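Side-chain contacts in carboxypeptidase A (PDB 1JQG), which probably removes amino acids one at a time from the C-terminal ends of peptides, as a zinc-dependent metallocarboxypeptidase captured here as the proenzyme: residues 96-99 and 100-104; 322-325 and 326-330; 331-334 and 335-339; 342-345 and 346-349; 405-408 and 409-413. All coordinates share one frame; numbering follows the deposited sequence.

Contacts 2 to 5 belong to the zinc carboxypeptidase part of the chain, whereas contact 1 lies on helix 92-108, whose residues 96-99 fall in the activation-peptide family region. Contacts 2 and 3 occupy successive parts of helix 325-340, with centres 14 Å apart, and contact 4 is in the loop that follows. Contact 5, on helix 402-421, packs against contacts 3 and 4: Ile339 CG2 lies 3.4 Å from Glu408 CG, and Val342 CG2 lies 3.7 Å from Glu411 CG. Contact 1 comes no nearer than about 11 Å, atom to atom, to contact 5. None of the five supplies a zinc ligand; the side chain of Thr409 is about 14 Å from the zinc ion.

Contact 1: residues 96-99 and 100-104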
loop_
_atom_site.group_PDB
_atom_site.type_symbol
_atom_site.label_atom_id
_atom_site.label_comp_id
_atom_site.label_asym_id
_atom_site.label_seq_id
_atom_site.Cartn_x
_atom_site.Cartn_y
_atom_site.Cartn_z
ATOM N N GLU A 96 -21.595 1.459 3.748
ATOM C CA GLU A 96 -22.787 1.025 3.058
ATOM C C GLU A 96 -22.950 1.716 1.707
ATOM O O GLU A 96 -23.300 1.087 0.705
ATOM C CB GLU A 96 -23.993 1.327 3.939
ATOM C CG GLU A 96 -24.104 0.367 5.121
ATOM C CD GLU A 96 -25.332 0.662 5.971
ATOM O OE1 GLU A 96 -25.843 1.796 5.814
ATOM O OE2 GLU A 96 -25.695 -0.248 6.745
ATOM N N LEU A 97 -22.510 2.967 1.628
ATOM C CA LEU A 97 -22.528 3.697 0.361
ATOM C C LEU A 97 -21.502 3.128 -0.619
ATOM O O LEU A 97 -21.788 3.041 -1.822
ATOM C CB LEU A 97 -22.268 5.193 0.620
ATOM C CG LEU A 97 -22.161 6.034 -0.659
ATOM C CD1 LEU A 97 -23.526 6.075 -1.301
ATOM C CD2 LEU A 97 -21.562 7.406 -0.387
ATOM N N GLU A 98 -20.303 2.788 -0.153
ATOM C CA GLU A 98 -19.258 2.238 -0.996
ATOM C C GLU A 98 -19.743 0.935 -1.616
ATOM O O GLU A 98 -19.627 0.801 -2.833
ATOM C CB GLU A 98 -17.950 2.024 -0.242
ATOM C CG GLU A 98 -16.827 1.535 -1.155
ATOM C CD GLU A 98 -15.669 0.854 -0.458
ATOM O OE1 GLU A 98 -15.877 0.020 0.443
ATOM O OE2 GLU A 98 -14.507 1.174 -0.847
ATOM N N ASP A 99 -20.353 0.083 -0.801
ATOM C CA ASP A 99 -20.966 -1.160 -1.267
ATOM C C ASP A 99 -21.988 -0.894 -2.375
ATOM O O ASP A 99 -22.031 -1.532 -3.421
ATOM C CB ASP A 99 -21.661 -1.917 -0.138
ATOM C CG ASP A 99 -20.722 -2.334 0.957
ATOM O OD1 ASP A 99 -19.494 -2.277 0.790
ATOM O OD2 ASP A 99 -21.296 -2.711 2.005
ATOM N N GLN A 100 -22.822 0.109 -2.150
ATOM C CA GLN A 100 -23.841 0.521 -3.111
ATOM C C GLN A 100 -23.223 1.006 -4.397
ATOM O O GLN A 100 -23.598 0.574 -5.470
ATOM C CB GLN A 100 -24.708 1.615 -2.487
ATOM C CG GLN A 100 -25.921 2.011 -3.302
ATOM C CD GLN A 100 -26.780 3.031 -2.574
ATOM O OE1 GLN A 100 -27.016 4.094 -3.153
ATOM N NE2 GLN A 100 -27.233 2.725 -1.360
ATOM N N LEU A 101 -22.190 1.825 -4.315
ATOM C CA LEU A 101 -21.455 2.375 -5.442
ATOM C C LEU A 101 -20.605 1.380 -6.213
ATOM O O LEU A 101 -20.546 1.431 -7.441
ATOM C CB LEU A 101 -20.562 3.514 -4.955
ATOM C CG LEU A 101 -21.036 4.933 -5.298
ATOM C CD1 LEU A 101 -22.520 5.113 -5.019
ATOM C CD2 LEU A 101 -20.208 5.934 -4.503
ATOM N N LEU A 102 -20.012 0.414 -5.497
ATOM C CA LEU A 102 -19.231 -0.634 -6.123
ATOM C C LEU A 102 -20.105 -1.730 -6.732
ATOM O O LEU A 102 -19.811 -2.253 -7.798
ATOM C CB LEU A 102 -18.277 -1.176 -5.057
ATOM C CG LEU A 102 -17.150 -0.207 -4.645
ATOM C CD1 LEU A 102 -16.097 -0.940 -3.811
ATOM C CD2 LEU A 102 -16.487 0.481 -5.831
ATOM N N ALA A 103 -21.250 -2.000 -6.127
ATOM C CA ALA A 103 -22.194 -2.995 -6.575
ATOM C C ALA A 103 -22.813 -2.590 -7.900
ATOM O O ALA A 103 -22.961 -3.405 -8.811
ATOM C CB ALA A 103 -23.272 -3.264 -5.526
ATOM N N ALA A 104 -23.113 -1.314 -8.057
ATOM C CA ALA A 104 -23.698 -0.809 -9.287
ATOM C C ALA A 104 -22.665 -0.779 -10.409
ATOM O O ALA A 104 -22.947 -0.984 -11.588
ATOM C CB ALA A 104 -24.344 0.543 -9.063
#
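Leu97 and Leu101, one helical turn apart, meet through one methyl each, CD1 to CD1 at 4.0 Å. Their side chains cross obliquely. Leu101 departs from the usual staggered positions (chi1 -105°), and this torsion places its CG and methyls; its CB, set by the helix backbone, lies 3.4 Å from Leu97 O. The next pair round the helix, Glu98 and Leu102, mixes a polar chain with an apolar one. Here the aliphatic part of the glutamate does the touching: Glu98 CG is 3.7 Å from Leu102 CD1. Leu102 CG stands beside its backbone N (chi1 -70°), which puts it against the preceding turn, 3.2 Å from Glu98 O. That same oxygen accepts the amide of Leu102, N to O 2.7 Å, within a regular i to i+4 ladder that also includes Leu101 N to Leu97 O at 2.8 Å. The extended chain of Glu98 carries its carboxylate off the helix, where OE1 forms a salt bridge with Arg232 and OE2 accepts the amide of Val397. Helix 92-108, which follows strand 83-88 of the four-stranded antiparallel sheet, thus rests on loops of the enzyme: Leu97 on Val390 and Trp391, Glu98 on Leu396, and Leu102 on Trp185.

Contact 2: residues 322-325 and 326-330; sequences PSNA and LQLHL
Two backbone bonds open the helix: the amide of Leu328 reaches Asn324 O at 2.9 Å (N-H...O angle 161°), and that of His329 reaches Ala325 O at 3.0 Å (166°). A water adds a third link. It donates to Ser323 O at 2.7 Å and accepts from Leu326 N at 3.1 Å, serving an amide in the first turn of the helix. Asn324 holds the N-cap position, but its side chain makes no capping bond. Asn324 is also the third residue of a type I turn running from Pro322 to Ala325, whose closing bond, Ala325 N to Pro322 O, is weak.

Outward from this polar frame the contacts are apolar or nearly so. Asn324 places CG between its backbone N and carbonyl carbon (chi1 65°), which sets the side chain over Leu328. On another flank, the extended chain of Gln327 runs alongside the cap residue, its CB 3.4 Å from Asn324 O. Leu328 leans toward the turn: its CG sits 3.5 Å from Asn324 O, and its CD1 presses on the ring of Pro322, 3.4 Å from CG. Phe377 of strand 377-383 and Met371 of helix 366-373 cover Asn324 and Leu328 from beyond the segments. The whole is a helix N-terminus entered through a type I turn, with a proline-leucine contact spanning the cap and a water bound at the first turn, where the N-cap side chain makes no capping bond.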
loop_
_atom_site.group_PDB
_atom_site.type_symbol
_atom_site.label_atom_id
_atom_site.label_comp_id
_atom_site.label_asym_id
_atom_site.label_seq_id
_atom_site.Cartn_x
_atom_site.Cartn_y
_atom_site.Cartn_z
ATOM N N PRO A 322 20.193 7.163 3.591
ATOM C CA PRO A 322 21.146 6.320 2.876
ATOM C C PRO A 322 22.173 7.144 2.129
ATOM O O PRO A 322 21.933 8.341 1.876
ATOM C CB PRO A 322 20.249 5.546 1.912
ATOM C CG PRO A 322 19.022 6.333 1.708
ATOM C CD PRO A 322 18.865 7.176 2.945
ATOM N N SER A 323 23.214 6.495 1.622
ATOM C CA SER A 323 24.302 7.190 0.916
ATOM C C SER A 323 23.812 7.953 -0.288
ATOM O O SER A 323 24.291 9.033 -0.583
ATOM C CB SER A 323 25.372 6.165 0.501
ATOM O OG SER A 323 25.623 5.355 1.660
ATOM N N ASN A 324 22.905 7.397 -1.073
ATOM C CA ASN A 324 22.389 8.019 -2.292
ATOM C C ASN A 324 21.098 8.806 -2.048
ATOM O O ASN A 324 20.211 8.838 -2.900
ATOM C CB ASN A 324 22.193 6.947 -3.354
ATOM C CG ASN A 324 21.122 5.912 -2.992
ATOM O OD1 ASN A 324 20.482 5.313 -3.863
ATOM N ND2 ASN A 324 20.888 5.685 -1.707
ATOM N N ALA A 325 20.990 9.481 -0.909
ATOM C CA ALA A 325 19.816 10.223 -0.529
ATOM C C ALA A 325 19.447 11.253 -1.580
ATOM O O ALA A 325 18.286 11.443 -1.985
ATOM C CB ALA A 325 19.998 10.896 0.831
ATOM N N LEU A 326 20.439 12.013 -2.022
ATOM C CA LEU A 326 20.203 13.057 -3.023
ATOM C C LEU A 326 19.622 12.494 -4.315
ATOM O O LEU A 326 18.734 13.111 -4.921
ATOM C CB LEU A 326 21.474 13.842 -3.296
ATOM C CG LEU A 326 22.220 14.442 -2.100
ATOM C CD1 LEU A 326 23.450 15.208 -2.575
ATOM C CD2 LEU A 326 21.288 15.311 -1.273
ATOM N N GLN A 327 20.116 11.335 -4.732
ATOM C CA GLN A 327 19.618 10.643 -5.916
ATOM C C GLN A 327 18.197 10.110 -5.736
ATOM O O GLN A 327 17.335 10.305 -6.599
ATOM C CB GLN A 327 20.528 9.473 -6.273
ATOM C CG GLN A 327 21.941 9.871 -6.669
ATOM C CD GLN A 327 22.819 8.675 -7.016
ATOM O OE1 GLN A 327 22.540 7.980 -8.021
ATOM N NE2 GLN A 327 23.863 8.432 -6.212
ATOM N N LEU A 328 17.917 9.563 -4.550
ATOM C CA LEU A 328 16.595 9.074 -4.209
ATOM C C LEU A 328 15.544 10.181 -4.279
ATOM O O LEU A 328 14.448 10.015 -4.809
ATOM C CB LEU A 328 16.650 8.484 -2.821
ATOM C CG LEU A 328 17.218 7.079 -2.623
ATOM C CD1 LEU A 328 17.207 6.774 -1.131
ATOM C CD2 LEU A 328 16.350 6.038 -3.320
ATOM N N HIS A 329 15.850 11.348 -3.672
ATOM C CA HIS A 329 14.900 12.444 -3.658
ATOM C C HIS A 329 14.665 13.008 -5.063
ATOM O O HIS A 329 13.544 13.368 -5.414
ATOM C CB HIS A 329 15.366 13.516 -2.688
ATOM C CG HIS A 329 14.278 14.470 -2.278
ATOM N ND1 HIS A 329 13.854 15.508 -3.101
ATOM C CD2 HIS A 329 13.521 14.534 -1.171
ATOM C CE1 HIS A 329 12.890 16.170 -2.480
ATOM N NE2 HIS A 329 12.655 15.585 -1.312
ATOM N N LEU A 330 15.722 13.128 -5.844
ATOM C CA LEU A 330 15.683 13.657 -7.197
ATOM C C LEU A 330 14.747 12.860 -8.085
ATOM O O LEU A 330 13.880 13.355 -8.807
ATOM C CB LEU A 330 17.092 13.656 -7.800
ATOM C CG LEU A 330 17.313 14.269 -9.174
ATOM C CD1 LEU A 330 16.792 15.698 -9.304
ATOM C CD2 LEU A 330 18.813 14.337 -9.507
HETATM O O HOH W 1 23.379 11.458 -1.197
#

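Contact 3: residues 331-334 and 335-339; sequences IGVQ and MAQAI
Val333 and Gln337 share one flank of the helix, a turn apart, and the extended chain of Gln337 runs alongside the valine in the same direction. The touching branch of the valine is CG1, 3.9 Å from Gln337 OE1. Gln337 reaches this place because its CG stands beside the backbone N (chi1 -73°), leaning over the preceding turn to lie 3.2 Å from Val333 O; the contact between the two side chains is van der Waals packing.

Met335 faces away from that flank and folds differently. Its chain bends at chi3 (-70°), turning the terminal methyl back toward the preceding turn, where CE packs on Gly332 CA at 4.0 Å and, more loosely, on Ile331 CG2 at 4.4 Å. Ala336 CB lies 3.4 Å from Gly332 O, another contact between a side chain and the preceding turn. Along the backbone the i to i+4 ladder persists, with Gln337 N to Val333 O at 2.9 Å; the last rung, Ala338 N to Gln334 O, is longer at 3.3 Å.

The helix is the crossover of a beta-alpha-beta unit joining strands 311-314 and 351-354. Met335 covers Ile312, Tyr379 and Tyr381 of the sheet, while Ile331, Gln334 and Ala338 pack against helix 402-421 through Ala419 and Val415.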
loop_
_atom_site.group_PDB
_atom_site.type_symbol
_atom_site.label_atom_id
_atom_site.label_comp_id
_atom_site.label_asym_id
_atom_site.label_seq_id
_atom_site.Cartn_x
_atom_site.Cartn_y
_atom_site.Cartn_z
ATOM N N ILE A 331 14.861 11.508 -8.036
ATOM C CA ILE A 331 14.008 10.654 -8.861
ATOM C C ILE A 331 12.578 10.684 -8.344
ATOM O O ILE A 331 11.606 10.663 -9.132
ATOM C CB ILE A 331 14.528 9.225 -8.923
ATOM C CG1 ILE A 331 15.901 9.197 -9.614
ATOM C CG2 ILE A 331 13.615 8.249 -9.637
ATOM C CD1 ILE A 331 16.574 7.855 -9.720
ATOM N N GLY A 332 12.438 10.799 -7.023
ATOM C CA GLY A 332 11.147 10.937 -6.410
ATOM C C GLY A 332 10.392 12.165 -6.871
ATOM O O GLY A 332 9.178 12.113 -7.086
ATOM N N VAL A 333 11.109 13.293 -6.973
ATOM C CA VAL A 333 10.559 14.547 -7.455
ATOM C C VAL A 333 10.166 14.461 -8.936
ATOM O O VAL A 333 9.135 15.007 -9.329
ATOM C CB VAL A 333 11.556 15.716 -7.284
ATOM C CG1 VAL A 333 11.054 17.042 -7.846
ATOM C CG2 VAL A 333 11.844 15.871 -5.800
ATOM N N GLN A 334 10.941 13.709 -9.696
ATOM C CA GLN A 334 10.646 13.528 -11.116
ATOM C C GLN A 334 9.358 12.731 -11.277
ATOM O O GLN A 334 8.554 13.013 -12.179
ATOM C CB GLN A 334 11.810 12.867 -11.887
ATOM C CG GLN A 334 13.045 13.743 -11.984
ATOM C CD GLN A 334 14.234 13.042 -12.600
ATOM O OE1 GLN A 334 14.074 12.056 -13.332
ATOM N NE2 GLN A 334 15.448 13.517 -12.332
ATOM N N MET A 335 9.171 11.721 -10.427
ATOM C CA MET A 335 7.969 10.892 -10.516
ATOM C C MET A 335 6.764 11.673 -10.035
ATOM O O MET A 335 5.697 11.578 -10.609
ATOM C CB MET A 335 8.056 9.597 -9.679
ATOM C CG MET A 335 9.054 8.584 -10.183
ATOM S SD MET A 335 9.094 7.001 -9.301
ATOM C CE MET A 335 9.784 7.398 -7.706
ATOM N N ALA A 336 6.943 12.457 -8.989
ATOM C CA ALA A 336 5.894 13.302 -8.443
ATOM C C ALA A 336 5.395 14.348 -9.443
ATOM O O ALA A 336 4.189 14.500 -9.650
ATOM C CB ALA A 336 6.336 13.990 -7.155
ATOM N N GLN A 337 6.290 15.079 -10.046
ATOM C CA GLN A 337 5.956 16.066 -11.068
ATOM C C GLN A 337 5.236 15.475 -12.278
ATOM O O GLN A 337 4.415 16.168 -12.862
ATOM C CB GLN A 337 7.280 16.744 -11.520
ATOM C CG GLN A 337 7.796 17.692 -10.451
ATOM C CD GLN A 337 9.003 18.477 -10.925
ATOM O OE1 GLN A 337 9.937 17.876 -11.442
ATOM N NE2 GLN A 337 8.899 19.776 -10.736
ATOM N N ALA A 338 5.568 14.235 -12.629
ATOM C CA ALA A 338 4.909 13.541 -13.741
ATOM C C ALA A 338 3.462 13.183 -13.396
ATOM O O ALA A 338 2.616 13.284 -14.278
ATOM C CB ALA A 338 5.632 12.294 -14.214
ATOM N N ILE A 339 3.196 12.913 -12.111
ATOM C CA ILE A 339 1.850 12.568 -11.658
ATOM C C ILE A 339 1.005 13.826 -11.497
ATOM O O ILE A 339 -0.161 13.877 -11.910
ATOM C CB ILE A 339 1.888 11.840 -10.297
ATOM C CG1 ILE A 339 2.661 10.533 -10.382
ATOM C CG2 ILE A 339 0.484 11.695 -9.732
ATOM C CD1 ILE A 339 2.561 9.640 -9.152
#

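Contact 4: residues 342-345 and 346-349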
loop_
_atom_site.group_PDB
_atom_site.type_symbol
_atom_site.label_atom_id
_atom_site.label_comp_id
_atom_site.label_asym_id
_atom_site.label_seq_id
_atom_site.Cartn_x
_atom_site.Cartn_y
_atom_site.Cartn_z
ATOM N N VAL A 342 -0.782 15.315 -14.535
ATOM C CA VAL A 342 -1.979 14.680 -15.069
ATOM C C VAL A 342 -3.067 14.456 -14.015
ATOM O O VAL A 342 -3.972 13.617 -14.237
ATOM C CB VAL A 342 -1.661 13.338 -15.788
ATOM C CG1 VAL A 342 -0.797 13.545 -17.017
ATOM C CG2 VAL A 342 -1.086 12.379 -14.763
ATOM N N LYS A 343 -2.869 15.034 -12.830
ATOM C CA LYS A 343 -3.749 14.813 -11.703
ATOM C C LYS A 343 -5.146 15.418 -11.904
ATOM O O LYS A 343 -5.418 16.143 -12.863
ATOM C CB LYS A 343 -3.140 15.417 -10.441
ATOM C CG LYS A 343 -3.166 16.949 -10.406
ATOM C CD LYS A 343 -2.924 17.448 -8.978
ATOM C CE LYS A 343 -3.193 18.951 -8.876
ATOM N NZ LYS A 343 -2.959 19.417 -7.464
ATOM N N TRP A 344 -6.049 15.105 -10.982
ATOM C CA TRP A 344 -7.389 15.677 -10.927
ATOM C C TRP A 344 -7.259 17.032 -10.226
ATOM O O TRP A 344 -6.522 17.118 -9.227
ATOM C CB TRP A 344 -8.299 14.771 -10.127
ATOM C CG TRP A 344 -9.129 13.766 -10.855
ATOM C CD1 TRP A 344 -10.121 12.985 -10.322
ATOM C CD2 TRP A 344 -9.084 13.444 -12.247
ATOM N NE1 TRP A 344 -10.665 12.186 -11.302
ATOM C CE2 TRP A 344 -10.039 12.450 -12.489
ATOM C CE3 TRP A 344 -8.285 13.874 -13.310
ATOM C CZ2 TRP A 344 -10.243 11.872 -13.742
ATOM C CZ3 TRP A 344 -8.467 13.314 -14.542
ATOM C CH2 TRP A 344 -9.440 12.319 -14.742
ATOM N N SER A 345 -7.972 18.037 -10.715
ATOM C CA SER A 345 -7.958 19.370 -10.146
ATOM C C SER A 345 -8.367 19.343 -8.681
ATOM O O SER A 345 -7.846 20.090 -7.867
ATOM C CB SER A 345 -8.851 20.316 -10.950
ATOM O OG SER A 345 -10.240 20.114 -10.773
ATOM N N SER A 346 -9.261 18.442 -8.309
ATOM C CA SER A 346 -9.722 18.276 -6.944
ATOM C C SER A 346 -8.634 17.781 -6.002
ATOM O O SER A 346 -8.642 18.018 -4.800
ATOM C CB SER A 346 -10.865 17.238 -6.913
ATOM O OG SER A 346 -11.572 17.359 -5.672
ATOM N N ASN A 347 -7.696 16.979 -6.505
ATOM C CA ASN A 347 -6.630 16.384 -5.732
ATOM C C ASN A 347 -5.398 17.269 -5.591
ATOM O O ASN A 347 -5.152 18.182 -6.369
ATOM C CB ASN A 347 -6.212 15.052 -6.364
ATOM C CG ASN A 347 -7.337 14.037 -6.340
ATOM O OD1 ASN A 347 -8.131 14.103 -5.414
ATOM N ND2 ASN A 347 -7.373 13.157 -7.330
ATOM N N LYS A 348 -4.611 16.999 -4.548
ATOM C CA LYS A 348 -3.426 17.785 -4.236
ATOM C C LYS A 348 -2.113 17.245 -4.786
ATOM O O LYS A 348 -2.104 16.177 -5.389
ATOM C CB LYS A 348 -3.263 17.960 -2.719
ATOM C CG LYS A 348 -3.002 16.659 -1.977
ATOM C CD LYS A 348 -3.126 16.869 -0.465
ATOM C CE LYS A 348 -2.857 15.585 0.288
ATOM N NZ LYS A 348 -3.075 15.750 1.754
ATOM N N ASP A 349 -1.077 18.096 -4.755
ATOM C CA ASP A 349 0.224 17.706 -5.339
ATOM C C ASP A 349 0.968 16.694 -4.479
ATOM O O ASP A 349 0.790 16.630 -3.266
ATOM C CB ASP A 349 1.106 18.926 -5.536
ATOM C CG ASP A 349 0.611 19.883 -6.601
ATOM O OD1 ASP A 349 0.642 21.106 -6.309
ATOM O OD2 ASP A 349 0.212 19.422 -7.693
#
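A type I turn runs from Trp344 to Asn347, with Ser345 and Ser346 at its corners. Its closing bond, Asn347 N to Trp344 O, measures 3.0 Å but is bent (N-H...O angle 138°). The two arms leading into and out of the turn are extended, and Lys343 reaches across from one to the other. Its CG lies between backbone N and carbonyl carbon (chi1 72°), and the chain beyond is straight, carrying NZ to Asn347 O at 2.7 Å. The same ammonium group forms a salt bridge with Asp349 OD2 at 3.2 Å, its hydrogen bond weak, the two side chains meeting at about a right angle. One lysine therefore joins a main-chain carbonyl and a carboxylate of the returning arm. Trp344 and Asn347 run alongside each other, the indole and amide planes 20° apart, with Asn347 ND2 3.4 Å from Trp344 CB. Tyr386 and Phe401 cover the asparagine from neighbouring loops, while Trp344 leans on Gln404. The arrangement is a surface type I turn, bridged by a lysine, in the connection from helix 325-340 to edge strand 351-354 of the carboxypeptidase sheet.

Contact 5: residues 405-408 and 409-413; sequences AGFE and TWEGI
Thr409 turns its hydroxyl back onto the preceding turn of the helix: OG1 donates to Ala405 O at 2.7 Å, with a C=O...OG1 angle of 162°. Having OG1 beside its own backbone N (chi1 -48°) makes this reach possible. The amide of Thr409 makes a weaker bond to the same oxygen, N to O 3.3 Å, which therefore accepts twice. A water couples the threonine to Glu408, donating to Glu408 OE1 at 2.8 Å and to Thr409 OG1 at 3.2 Å. The extended chain of Glu408 also brings OE2 to the side-chain amide of Gln404, fixing the carboxylate at both oxygens. These residues belong to helix 402-421, one of the helices packed on the mixed eight-stranded sheet of the zinc carboxypeptidase alpha/beta fold; Thr409 meets Tyr381 and Leu383 of strand 377-383, and Trp410 lies on helix 187-200. In Glu411, a turn beyond Phe407, CG stands beside the backbone N and lies 3.4 Å from Phe407 O; the bend at chi2 then brings OE2 to the phenyl ring, 3.9 Å from Phe407 CE1, with the carboxylate plane turned 29° from that of the ring. Lys414 makes a long, weak ion pair with the same carboxylate oxygen.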
loop_
_atom_site.group_PDB
_atom_site.type_symbol
_atom_site.label_atom_id
_atom_site.label_comp_id
_atom_site.label_asym_id
_atom_site.label_seq_id
_atom_site.Cartn_x
_atom_site.Cartn_y
_atom_site.Cartn_z
ATOM N N ALA A 405 -6.711 6.553 -11.134
ATOM C CA ALA A 405 -5.803 6.083 -10.130
ATOM C C ALA A 405 -4.672 5.283 -10.772
ATOM O O ALA A 405 -3.502 5.599 -10.508
ATOM C CB ALA A 405 -6.587 5.256 -9.113
ATOM N N GLY A 406 -5.035 4.409 -11.693
ATOM C CA GLY A 406 -4.078 3.630 -12.450
ATOM C C GLY A 406 -3.238 4.463 -13.416
ATOM O O GLY A 406 -2.030 4.331 -13.457
ATOM N N PHE A 407 -3.938 5.276 -14.199
ATOM C CA PHE A 407 -3.280 6.059 -15.262
ATOM C C PHE A 407 -2.325 7.081 -14.675
ATOM O O PHE A 407 -1.174 7.239 -15.088
ATOM C CB PHE A 407 -4.343 6.760 -16.128
ATOM C CG PHE A 407 -3.834 7.827 -17.045
ATOM C CD1 PHE A 407 -3.324 7.450 -18.280
ATOM C CD2 PHE A 407 -3.844 9.169 -16.699
ATOM C CE1 PHE A 407 -2.816 8.399 -19.149
ATOM C CE2 PHE A 407 -3.351 10.125 -17.590
ATOM C CZ PHE A 407 -2.828 9.740 -18.816
ATOM N N GLU A 408 -2.834 7.808 -13.667
ATOM C CA GLU A 408 -2.021 8.798 -12.930
ATOM C C GLU A 408 -0.705 8.260 -12.374
ATOM O O GLU A 408 0.375 8.776 -12.604
ATOM C CB GLU A 408 -2.867 9.237 -11.729
ATOM C CG GLU A 408 -2.383 10.457 -10.994
ATOM C CD GLU A 408 -3.352 10.827 -9.875
ATOM O OE1 GLU A 408 -2.880 10.839 -8.736
ATOM O OE2 GLU A 408 -4.502 11.089 -10.277
ATOM N N THR A 409 -0.750 7.112 -11.674
ATOM C CA THR A 409 0.397 6.480 -11.073
ATOM C C THR A 409 1.369 5.943 -12.103
ATOM O O THR A 409 2.589 5.992 -11.922
ATOM C CB THR A 409 -0.026 5.324 -10.132
ATOM O OG1 THR A 409 -1.076 5.781 -9.267
ATOM C CG2 THR A 409 1.122 4.829 -9.255
ATOM N N TRP A 410 0.841 5.506 -13.250
ATOM C CA TRP A 410 1.690 4.872 -14.267
ATOM C C TRP A 410 2.634 5.921 -14.869
ATOM O O TRP A 410 3.750 5.634 -15.311
ATOM C CB TRP A 410 0.848 4.178 -15.326
ATOM C CG TRP A 410 1.629 3.558 -16.452
ATOM C CD1 TRP A 410 1.551 3.835 -17.794
ATOM C CD2 TRP A 410 2.602 2.516 -16.303
ATOM N NE1 TRP A 410 2.431 3.020 -18.483
ATOM C CE2 TRP A 410 3.083 2.198 -17.590
ATOM C CE3 TRP A 410 3.124 1.820 -15.226
ATOM C CZ2 TRP A 410 4.048 1.223 -17.824
ATOM C CZ3 TRP A 410 4.083 0.840 -15.416
ATOM C CH2 TRP A 410 4.519 0.566 -16.707
ATOM N N GLU A 411 2.174 7.165 -14.914
ATOM C CA GLU A 411 2.991 8.295 -15.312
ATOM C C GLU A 411 4.240 8.410 -14.446
ATOM O O GLU A 411 5.306 8.787 -14.937
ATOM C CB GLU A 411 2.193 9.609 -15.297
ATOM C CG GLU A 411 0.979 9.642 -16.192
ATOM C CD GLU A 411 1.398 9.350 -17.642
ATOM O OE1 GLU A 411 2.219 10.198 -18.058
ATOM O OE2 GLU A 411 0.966 8.369 -18.323
ATOM N N GLY A 412 4.075 8.219 -13.131
ATOM C CA GLY A 412 5.202 8.333 -12.204
ATOM C C GLY A 412 6.108 7.114 -12.248
ATOM O O GLY A 412 7.322 7.202 -12.180
ATOM N N ILE A 413 5.488 5.947 -12.378
ATOM C CA ILE A 413 6.203 4.682 -12.401
ATOM C C ILE A 413 7.144 4.574 -13.599
ATOM O O ILE A 413 8.272 4.158 -13.422
ATOM C CB ILE A 413 5.220 3.484 -12.337
ATOM C CG1 ILE A 413 4.423 3.540 -11.041
ATOM C CG2 ILE A 413 5.973 2.160 -12.456
ATOM C CD1 ILE A 413 3.446 2.439 -10.717
HETATM O O HOH W 2 -1.257 8.654 -7.898
#